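Local coordinates for extracellular solute-binding protein, family 1 (Bifidobacterium longum subsp. infantis, PDB 6FTH) that probably captures human milk oligosaccharides outside the cell and delivers them to an ABC transporter for import, at residues I201-S206 / K274-C279. Numbering follows the deposited sequence.
Sequences IRKLDS and KTFDAC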
ATOM      1  N   ILE A 201     -16.686  -1.504   8.593  1.00 16.07           N
ATOM      2  CA  ILE A 201     -15.929  -1.947   7.434  1.00 13.82           C
ATOM      3  C   ILE A 201     -16.197  -0.992   6.278  1.00 15.26           C
ATOM      4  O   ILE A 201     -17.265  -0.374   6.185  1.00 15.43           O
ATOM      5  CB  ILE A 201     -16.270  -3.411   7.040  1.00 15.16           C
ATOM      6  CG1 ILE A 201     -17.778  -3.604   6.834  1.00 13.71           C
ATOM      7  CG2 ILE A 201     -15.745  -4.390   8.087  1.00 16.77           C
ATOM      8  CD1 ILE A 201     -18.149  -4.919   6.125  1.00 14.50           C
ATOM      9  N   ARG A 202     -15.211  -0.878   5.398  1.00 13.61           N
ATOM     10  CA  ARG A 202     -15.294  -0.092   4.177  1.00 15.57           C
ATOM     11  C   ARG A 202     -16.158  -0.780   3.136  1.00 18.30           C
ATOM     12  O   ARG A 202     -16.242  -2.010   3.079  1.00 15.11           O
ATOM     13  CB  ARG A 202     -13.907   0.033   3.547  1.00 17.82           C
ATOM     14  CG  ARG A 202     -12.989   1.032   4.234  1.00 19.40           C
ATOM     15  CD  ARG A 202     -11.657   1.172   3.485  1.00 20.22           C
ATOM     16  NE  ARG A 202     -11.066   2.499   3.704  1.00 21.48           N
ATOM     17  CZ  ARG A 202     -10.051   3.007   3.012  1.00 27.32           C
ATOM     18  NH1 ARG A 202      -9.464   2.302   2.050  1.00 21.28           N
ATOM     19  NH2 ARG A 202      -9.625   4.236   3.282  1.00 26.38           N
ATOM     20  N   LYS A 203     -16.765   0.031   2.269  1.00 15.79           N
ATOM     21  CA  LYS A 203     -17.467  -0.509   1.125  1.00 15.39           C
ATOM     22  C   LYS A 203     -16.459  -1.141   0.171  1.00 15.06           C
ATOM     23  O   LYS A 203     -15.254  -0.949   0.296  1.00 13.78           O
ATOM     24  CB  LYS A 203     -18.249   0.602   0.405  1.00 15.20           C
ATOM     25  CG  LYS A 203     -17.383   1.627  -0.326  1.00 16.57           C
ATOM     26  CD  LYS A 203     -18.250   2.655  -1.094  1.00 18.15           C
ATOM     27  CE  LYS A 203     -18.940   2.073  -2.303  1.00 27.88           C
ATOM     28  NZ  LYS A 203     -17.962   1.696  -3.376  1.00 34.52           N
ATOM     29  N   LEU A 204     -16.972  -1.861  -0.815  1.00 17.12           N
ATOM     30  CA  LEU A 204     -16.124  -2.505  -1.798  1.00 16.74           C
ATOM     31  C   LEU A 204     -15.786  -1.559  -2.951  1.00 21.87           C
ATOM     32  O   LEU A 204     -16.374  -0.484  -3.112  1.00 21.49           O
ATOM     33  CB  LEU A 204     -16.787  -3.787  -2.305  1.00 15.18           C
ATOM     34  CG  LEU A 204     -17.242  -4.779  -1.250  1.00 17.72           C
ATOM     35  CD1 LEU A 204     -17.833  -5.999  -1.893  1.00 20.30           C
ATOM     36  CD2 LEU A 204     -16.102  -5.186  -0.316  1.00 18.56           C
ATOM     37  N   ASP A 205     -14.797  -1.971  -3.745  1.00 17.35           N
ATOM     38  CA  ASP A 205     -14.326  -1.261  -4.931  1.00 14.57           C
ATOM     39  C   ASP A 205     -14.104  -2.334  -5.993  1.00 16.52           C
ATOM     40  O   ASP A 205     -14.513  -3.487  -5.818  1.00 19.23           O
ATOM     41  CB  ASP A 205     -13.078  -0.426  -4.606  1.00 19.38           C
ATOM     42  CG  ASP A 205     -12.891   0.788  -5.533  1.00 25.71           C
ATOM     43  OD1 ASP A 205     -13.155   0.687  -6.744  1.00 23.46           O
ATOM     44  OD2 ASP A 205     -12.446   1.847  -5.036  1.00 27.78           O
ATOM     45  N   SER A 206     -13.463  -1.960  -7.093  1.00 17.06           N
ATOM     46  CA  SER A 206     -13.222  -2.904  -8.180  1.00 20.75           C
ATOM     47  C   SER A 206     -12.010  -3.788  -7.931  1.00 21.79           C
ATOM     48  O   SER A 206     -11.699  -4.656  -8.755  1.00 18.20           O
ATOM     49  CB  SER A 206     -13.044  -2.140  -9.491  1.00 21.96           C
ATOM     50  OG  SER A 206     -11.975  -1.234  -9.372  1.00 23.80           O
ATOM     51  N   LYS A 274     -21.524   3.639   2.090  1.00 23.22           N
ATOM     52  CA  LYS A 274     -20.837   4.721   2.785  1.00 23.37           C
ATOM     53  C   LYS A 274     -19.523   5.029   2.078  1.00 25.67           C
ATOM     54  O   LYS A 274     -18.787   4.120   1.694  1.00 22.05           O
ATOM     55  CB  LYS A 274     -20.533   4.279   4.224  1.00 23.80           C
ATOM     56  CG  LYS A 274     -21.750   4.135   5.123  1.00 30.76           C
ATOM     57  CD  LYS A 274     -21.955   5.386   6.001  1.00 34.29           C
ATOM     58  CE  LYS A 274     -20.952   5.448   7.158  1.00 34.48           C
ATOM     59  NZ  LYS A 274     -21.204   4.376   8.181  1.00 27.39           N
ATOM     60  N   THR A 275     -19.200   6.311   1.920  1.00 21.99           N
ATOM     61  CA  THR A 275     -17.898   6.663   1.356  1.00 24.42           C
ATOM     62  C   THR A 275     -16.787   6.254   2.321  1.00 21.53           C
ATOM     63  O   THR A 275     -17.001   6.155   3.533  1.00 20.25           O
ATOM     64  CB  THR A 275     -17.800   8.173   1.117  1.00 26.65           C
ATOM     65  OG1 THR A 275     -17.733   8.851   2.375  1.00 28.89           O
ATOM     66  CG2 THR A 275     -19.009   8.688   0.321  1.00 27.67           C
ATOM     67  N   PHE A 276     -15.582   6.028   1.783  1.00 23.48           N
ATOM     68  CA  PHE A 276     -14.446   5.768   2.660  1.00 21.86           C
ATOM     69  C   PHE A 276     -14.259   6.902   3.661  1.00 25.93           C
ATOM     70  O   PHE A 276     -13.919   6.660   4.826  1.00 21.38           O
ATOM     71  CB  PHE A 276     -13.155   5.570   1.855  1.00 21.99           C
ATOM     72  CG  PHE A 276     -13.090   4.275   1.091  1.00 23.43           C
ATOM     73  CD1 PHE A 276     -14.099   3.342   1.184  1.00 21.45           C
ATOM     74  CD2 PHE A 276     -11.997   3.991   0.294  1.00 28.15           C
ATOM     75  CE1 PHE A 276     -14.041   2.149   0.470  1.00 22.32           C
ATOM     76  CE2 PHE A 276     -11.927   2.790  -0.407  1.00 30.26           C
ATOM     77  CZ  PHE A 276     -12.962   1.877  -0.311  1.00 21.20           C
ATOM     78  N   ASP A 277     -14.466   8.152   3.225  1.00 26.42           N
ATOM     79  CA  ASP A 277     -14.329   9.284   4.143  1.00 27.28           C
ATOM     80  C   ASP A 277     -15.366   9.217   5.262  1.00 22.66           C
ATOM     81  O   ASP A 277     -15.054   9.449   6.435  1.00 24.15           O
ATOM     82  CB  ASP A 277     -14.451  10.601   3.366  1.00 33.82           C
ATOM     83  CG  ASP A 277     -13.250  10.879   2.455  1.00 38.47           C
ATOM     84  OD1 ASP A 277     -12.193  10.247   2.634  1.00 40.35           O
ATOM     85  OD2 ASP A 277     -13.361  11.746   1.558  1.00 40.23           O
ATOM     86  N   ALA A 278     -16.618   8.915   4.918  1.00 23.20           N
ATOM     87  CA  ALA A 278     -17.652   8.818   5.940  1.00 24.66           C
ATOM     88  C   ALA A 278     -17.328   7.715   6.925  1.00 24.11           C
ATOM     89  O   ALA A 278     -17.553   7.860   8.129  1.00 22.74           O
ATOM     90  CB  ALA A 278     -19.011   8.555   5.292  1.00 28.71           C
ATOM     91  N   CYS A 279     -16.787   6.600   6.430  1.00 23.59           N
ATOM     92  CA  CYS A 279     -16.412   5.509   7.314  1.00 22.19           C
ATOM     93  C   CYS A 279     -15.304   5.948   8.261  1.00 22.52           C
ATOM     94  O   CYS A 279     -15.370   5.686   9.469  1.00 21.74           O
ATOM     95  CB  CYS A 279     -16.000   4.302   6.461  1.00 23.57           C
ATOM     96  SG  CYS A 279     -15.640   2.771   7.378  1.00 21.30           S
TER
HETATM   97  O   HOH W   1     -12.336   4.254   5.468  1.00 27.57           O
HETATM   98  O   HOH W   2     -16.938   2.818   3.199  1.00 18.61           O
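The guanidinium of Arg202 lies flat on the ring of Phe276, a cation-pi stack that joins the loop following strand 197-199 to the first turn of helix 276-284 in this two-lobed periplasmic-binding-protein-type fold. Their planes are only 13° apart, and CZ of Arg202 stands 4.0 Å from the ring centroid of Phe276. Because the arginine chain runs extended from CG to NE, its aliphatic part shares the same face: CD sits almost over the centre of the ring in a CH-pi contact. The edge of that ring meets the loop backbone, with Lys203 O 3.3 Å from Phe276 CE1. Beyond Arg202, the buried Ile201 points away from 274-279 and packs on Met482 of helix 457-484, while the chi1 of Cys279 (-175°), with SG anti to the backbone N, directs the sulfur to the loop backbone, 3.7 Å from Ile201 O.

No direct hydrogen bond crosses between the segments; instead, two waters bridge them on the partly exposed side. One water accepts from Arg202 NE in the guanidinium plane and donates to Phe276 O, tying the stacked group to the helix backbone; a second links Lys203 N to Lys274 O. Thr275 is the N-cap of helix 276-284, its OG1 accepting from Ala278 N, whereas Lys274 sends its amine away to a salt bridge with Asp282. Lys203 CD comes to 3.2 Å from Lys274 O, before the chain bends at chi3 and chi4 back over its own loop, where NZ donates to Leu204 O at 2.7 Å, nearly in line with the carbonyl bond.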